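Local structure of polyporopepsin (Irpex lacteus, 1WKR) at residues S168-S173 against R315-Y320; Q254-T259 against N270-P275. The protein cleaves peptide bonds as a pepsin-like aspartic endopeptidase of broad specificity that clots milk. All coordinates share one frame; numbering follows the deposited sequence.

Contact 1: S168-S173 against R315-Y320; sequences SKYTGS and RFYSVY
Beside the place where Lys169 and Tyr170 meet Tyr317, the shortest polar bond lies within segment 315-320: Tyr320 OH donates to Ser318 OG at 2.8 Å, two residues apart on one side of the strand. Tyr317 uses its hydroxyl differently, in a hydrogen bond with the backbone N of Asp166, just ahead of segment 168-173, so the phenol is held at its far end while its ring meets the loop. What passes directly between the segments is van der Waals packing, mostly carbon on carbon. The first torsion of Tyr317, -172°, swings CG opposite its own backbone N and sets the ring beside Lys169 and Tyr170, which both come from the same side of it. By the CD1 and CE1 half Lys169 CB approaches Tyr317 CE1 to 3.6 Å, and Lys169 O lies 3.7 Å from Tyr317 CD1; only the start of the lysine chain takes part, since beyond CB it leads away from the strand. By the other half Tyr170 CD2 comes within 3.6 Å of Tyr317 CD2. Strand 316-321 runs antiparallel to 142-146 and to 326-331, in the six-stranded interdomain sheet of the pepsin fold, and the loop is draped over this sheet before entering its strand 175-178. The two tyrosine rings are nearly parallel, at 20°, but slid apart: their centroids are 5.4 Å distant and they barely overlap. Closer to the backbones, Tyr170 CB stands 3.7 Å from Tyr317 CB. Tyr170 also rests on Ala330, and the next residue, Thr171, bonds to Thr331 through both its backbone and OG1.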
# COMPACT_ATOMS: atom_id res chain seq x y z
N SER A 168 18.76 -7.83 -1.03
CA SER A 168 19.02 -7.32 -2.35
C SER A 168 18.09 -6.15 -2.71
O SER A 168 18.30 -5.48 -3.70
CB SER A 168 18.94 -8.41 -3.46
OG SER A 168 17.56 -8.72 -3.74
N LYS A 169 17.08 -5.91 -1.86
CA LYS A 169 16.05 -4.89 -2.10
C LYS A 169 16.23 -3.68 -1.21
O LYS A 169 15.35 -2.78 -1.25
CB LYS A 169 14.69 -5.48 -1.94
CG LYS A 169 14.43 -6.72 -2.80
CD LYS A 169 14.51 -6.43 -4.27
CE LYS A 169 14.04 -7.60 -5.10
NZ LYS A 169 14.03 -7.28 -6.56
N TYR A 170 17.26 -3.58 -0.39
CA TYR A 170 17.46 -2.37 0.38
C TYR A 170 18.92 -2.09 0.59
O TYR A 170 19.75 -3.01 0.49
CB TYR A 170 16.70 -2.42 1.72
CG TYR A 170 17.27 -3.37 2.78
CD1 TYR A 170 18.22 -2.98 3.72
CD2 TYR A 170 16.82 -4.68 2.86
CE1 TYR A 170 18.71 -3.84 4.69
CE2 TYR A 170 17.30 -5.54 3.87
CZ TYR A 170 18.22 -5.08 4.74
OH TYR A 170 18.70 -5.94 5.75
N THR A 171 19.25 -0.85 0.87
CA THR A 171 20.61 -0.41 1.21
C THR A 171 20.63 0.04 2.67
O THR A 171 19.59 0.32 3.29
CB THR A 171 21.01 0.73 0.28
OG1 THR A 171 20.01 1.77 0.40
CG2 THR A 171 21.17 0.31 -1.17
N GLY A 172 21.84 0.08 3.24
CA GLY A 172 22.02 0.37 4.67
C GLY A 172 21.27 -0.68 5.50
O GLY A 172 21.20 -1.85 5.15
N SER A 173 20.75 -0.20 6.64
CA SER A 173 20.04 -1.09 7.58
C SER A 173 18.61 -0.67 7.75
O SER A 173 18.19 0.43 7.36
CB SER A 173 20.76 -1.08 8.97
OG SER A 173 20.74 0.23 9.48
N ARG A 315 10.36 4.35 -3.06
CA ARG A 315 11.68 4.84 -2.65
C ARG A 315 12.20 4.21 -1.38
O ARG A 315 13.36 4.47 -1.03
CB ARG A 315 11.62 6.35 -2.50
CG ARG A 315 11.22 7.11 -3.76
CD ARG A 315 12.21 6.97 -4.89
NE ARG A 315 11.81 7.64 -6.15
CZ ARG A 315 12.58 8.44 -6.82
NH1 ARG A 315 13.75 8.93 -6.37
NH2 ARG A 315 12.14 8.89 -8.02
N PHE A 316 11.42 3.40 -0.66
CA PHE A 316 11.82 2.81 0.61
C PHE A 316 11.35 1.41 0.69
O PHE A 316 10.16 1.10 0.40
CB PHE A 316 11.29 3.64 1.78
CG PHE A 316 11.82 5.06 1.76
CD1 PHE A 316 13.13 5.31 2.18
CD2 PHE A 316 11.05 6.11 1.30
CE1 PHE A 316 13.65 6.56 2.10
CE2 PHE A 316 11.61 7.39 1.25
CZ PHE A 316 12.89 7.59 1.63
N TYR A 317 12.19 0.51 1.15
CA TYR A 317 11.82 -0.89 1.43
C TYR A 317 11.01 -0.92 2.73
O TYR A 317 11.39 -0.21 3.69
CB TYR A 317 13.09 -1.72 1.59
CG TYR A 317 12.87 -3.21 1.69
CD1 TYR A 317 12.32 -3.93 0.63
CD2 TYR A 317 13.26 -3.94 2.82
CE1 TYR A 317 12.17 -5.31 0.66
CE2 TYR A 317 13.15 -5.33 2.83
CZ TYR A 317 12.61 -5.97 1.79
OH TYR A 317 12.51 -7.38 1.80
N SER A 318 9.97 -1.73 2.80
CA SER A 318 9.10 -1.72 4.03
C SER A 318 8.88 -3.12 4.52
O SER A 318 8.76 -4.08 3.78
CB SER A 318 7.80 -0.99 3.72
OG SER A 318 7.08 -1.52 2.61
N VAL A 319 8.84 -3.22 5.86
CA VAL A 319 8.72 -4.49 6.57
C VAL A 319 7.51 -4.40 7.53
O VAL A 319 7.48 -3.56 8.39
CB VAL A 319 10.00 -4.84 7.34
CG1 VAL A 319 9.83 -6.23 8.00
CG2 VAL A 319 11.24 -4.82 6.41
N TYR A 320 6.58 -5.33 7.34
CA TYR A 320 5.30 -5.35 8.05
C TYR A 320 5.40 -6.58 8.99
O TYR A 320 5.19 -7.71 8.57
CB TYR A 320 4.14 -5.46 7.09
CG TYR A 320 4.15 -4.33 6.08
CD1 TYR A 320 4.89 -4.42 4.93
CD2 TYR A 320 3.48 -3.14 6.34
CE1 TYR A 320 5.02 -3.36 4.04
CE2 TYR A 320 3.57 -2.05 5.41
CZ TYR A 320 4.35 -2.21 4.31
OH TYR A 320 4.47 -1.14 3.41

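Contact 2: Q254-T259 against N270-P275; sequences QSLFFT and NAQIWP
Gln272 meets Gln254 and Leu256 from the end of a short 3-10 turn that starts at Asn270. The turn is closed by a long backbone bond from Ile273 N to Asn270 O, at 3.3 Å, and Ala271 N adds a bond to Thr268 OG1. From Gln272, the extended chain beyond CG carries the amide to the start of the strand. There NE2 donates to Gln254 O at 2.9 Å, with a fairly straight N-H (160°) and the acceptor close to the amide plane. A second bond from NE2 goes to Leu267 O, and OE1 is bonded to Tyr228 OH, so three partners fix the turn of this buried amide. Leu256 CG and CD1 lie above one face of the amide, CD1 3.8 Å from Gln272 OE1. A leucine in place of Gln272 would probably leave Gln254 O, Leu267 O and Tyr228 OH without this partner and remove the polar tie from turn to strand. Beyond it, Ile273 packs on Val289 and Leu291, leading the chain away. Backbone pairing of Leu256 with Leu267 brings the hairpin's ends together, and by donating to both Gln254 O and Leu267 O, NE2 ties the open end of this beta hairpin, 256-260 with 263-267, in the C-terminal lobe of a pepsin-like protease.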
# COMPACT_ATOMS: atom_id res chain seq x y z
N GLN A 254 12.67 21.23 -2.78
CA GLN A 254 13.53 20.57 -1.77
C GLN A 254 12.96 19.21 -1.38
O GLN A 254 11.79 18.90 -1.66
CB GLN A 254 13.62 21.48 -0.54
CG GLN A 254 13.86 22.99 -0.70
CD GLN A 254 15.19 23.01 -1.15
OE1 GLN A 254 16.25 22.85 -0.41
NE2 GLN A 254 15.41 23.46 -2.36
N SER A 255 13.80 18.42 -0.70
CA SER A 255 13.34 17.14 -0.15
C SER A 255 12.34 17.30 0.95
O SER A 255 12.34 18.32 1.68
CB SER A 255 14.50 16.32 0.36
OG SER A 255 15.37 15.99 -0.73
N LEU A 256 11.49 16.32 1.11
CA LEU A 256 10.73 16.12 2.33
C LEU A 256 11.48 15.14 3.22
O LEU A 256 11.97 14.08 2.74
CB LEU A 256 9.35 15.55 2.06
CG LEU A 256 8.36 16.47 1.45
CD1 LEU A 256 7.12 15.75 0.89
CD2 LEU A 256 7.90 17.56 2.45
N PHE A 257 11.63 15.48 4.47
CA PHE A 257 12.36 14.63 5.43
C PHE A 257 11.38 14.05 6.41
O PHE A 257 10.71 14.84 7.13
CB PHE A 257 13.45 15.45 6.15
CG PHE A 257 14.51 15.99 5.20
CD1 PHE A 257 15.62 15.23 4.90
CD2 PHE A 257 14.42 17.27 4.66
CE1 PHE A 257 16.63 15.74 4.09
CE2 PHE A 257 15.43 17.75 3.80
CZ PHE A 257 16.54 16.95 3.54
N PHE A 258 11.27 12.75 6.44
CA PHE A 258 10.33 12.03 7.34
C PHE A 258 11.18 11.52 8.50
O PHE A 258 12.17 10.81 8.31
CB PHE A 258 9.74 10.82 6.60
CG PHE A 258 8.77 11.23 5.51
CD1 PHE A 258 9.20 11.82 4.31
CD2 PHE A 258 7.41 10.94 5.63
CE1 PHE A 258 8.30 12.16 3.33
CE2 PHE A 258 6.52 11.28 4.65
CZ PHE A 258 6.96 11.90 3.48
N THR A 259 10.77 11.81 9.71
CA THR A 259 11.45 11.28 10.92
C THR A 259 10.62 10.13 11.42
O THR A 259 9.48 10.31 11.81
CB THR A 259 11.61 12.32 11.98
OG1 THR A 259 12.38 13.43 11.47
CG2 THR A 259 12.34 11.75 13.23
N ASN A 270 12.74 14.52 -6.92
CA ASN A 270 12.27 13.69 -8.01
C ASN A 270 11.22 12.65 -7.51
O ASN A 270 10.27 12.29 -8.23
CB ASN A 270 13.42 12.94 -8.68
CG ASN A 270 12.97 12.25 -9.95
OD1 ASN A 270 12.80 11.04 -10.02
ND2 ASN A 270 12.84 13.06 -11.03
N ALA A 271 11.43 12.17 -6.27
CA ALA A 271 10.47 11.21 -5.68
C ALA A 271 9.13 11.84 -5.43
O ALA A 271 8.12 11.11 -5.24
CB ALA A 271 11.03 10.70 -4.35
N GLN A 272 9.03 13.17 -5.37
CA GLN A 272 7.77 13.88 -5.10
C GLN A 272 6.94 14.11 -6.33
O GLN A 272 5.85 14.66 -6.21
CB GLN A 272 8.06 15.23 -4.43
CG GLN A 272 8.49 15.08 -2.96
CD GLN A 272 8.99 16.39 -2.40
OE1 GLN A 272 8.24 17.37 -2.31
NE2 GLN A 272 10.25 16.45 -2.09
N ILE A 273 7.42 13.69 -7.51
CA ILE A 273 6.70 13.97 -8.77
C ILE A 273 6.26 12.68 -9.42
O ILE A 273 6.86 11.61 -9.27
CB ILE A 273 7.50 14.89 -9.75
CG1 ILE A 273 8.54 14.10 -10.55
CG2 ILE A 273 8.07 16.06 -8.97
CD1 ILE A 273 9.27 14.95 -11.58
N TRP A 274 5.14 12.77 -10.20
CA TRP A 274 4.66 11.67 -11.01
C TRP A 274 5.64 11.40 -12.16
O TRP A 274 6.23 12.41 -12.67
CB TRP A 274 3.26 12.02 -11.55
CG TRP A 274 2.60 10.98 -12.36
CD1 TRP A 274 2.67 10.78 -13.68
CD2 TRP A 274 1.77 9.90 -11.84
NE1 TRP A 274 1.97 9.65 -14.07
CE2 TRP A 274 1.43 9.11 -12.95
CE3 TRP A 274 1.36 9.51 -10.58
CZ2 TRP A 274 0.63 7.90 -12.84
CZ3 TRP A 274 0.52 8.40 -10.44
CH2 TRP A 274 0.22 7.57 -11.54
N PRO A 275 5.88 10.18 -12.57
CA PRO A 275 6.81 9.94 -13.70
C PRO A 275 6.36 10.67 -14.95
O PRO A 275 5.29 10.40 -15.52
CB PRO A 275 6.74 8.41 -13.87
CG PRO A 275 5.50 7.94 -13.17
CD PRO A 275 5.36 8.92 -12.02

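How the contacts relate
Contact 2 is nested within the chain span closed by contact 1, the order being 168-173, 254-259, 270-275 and 315-320. They lie about 17 Å apart, centre to centre. Contact 1 packs a loop on the interdomain sheet at strand 316-321, while contact 2 belongs to the C-terminal lobe around hairpin 256-260 and 263-267. The two meet through Arg315, next to helix 310-313: Arg315 NH2 lies 3.0 Å from Asn270 OD1, a probable hydrogen bond, and Arg315 NE packs 3.6 Å from Ala271 CB. Phe312, in helix 310-313, touches the rings of both Phe316 and Phe258. Sheet and lobe are thus joined away from the catalytic residues Asp32 and Asp212, as structural packing of the fold.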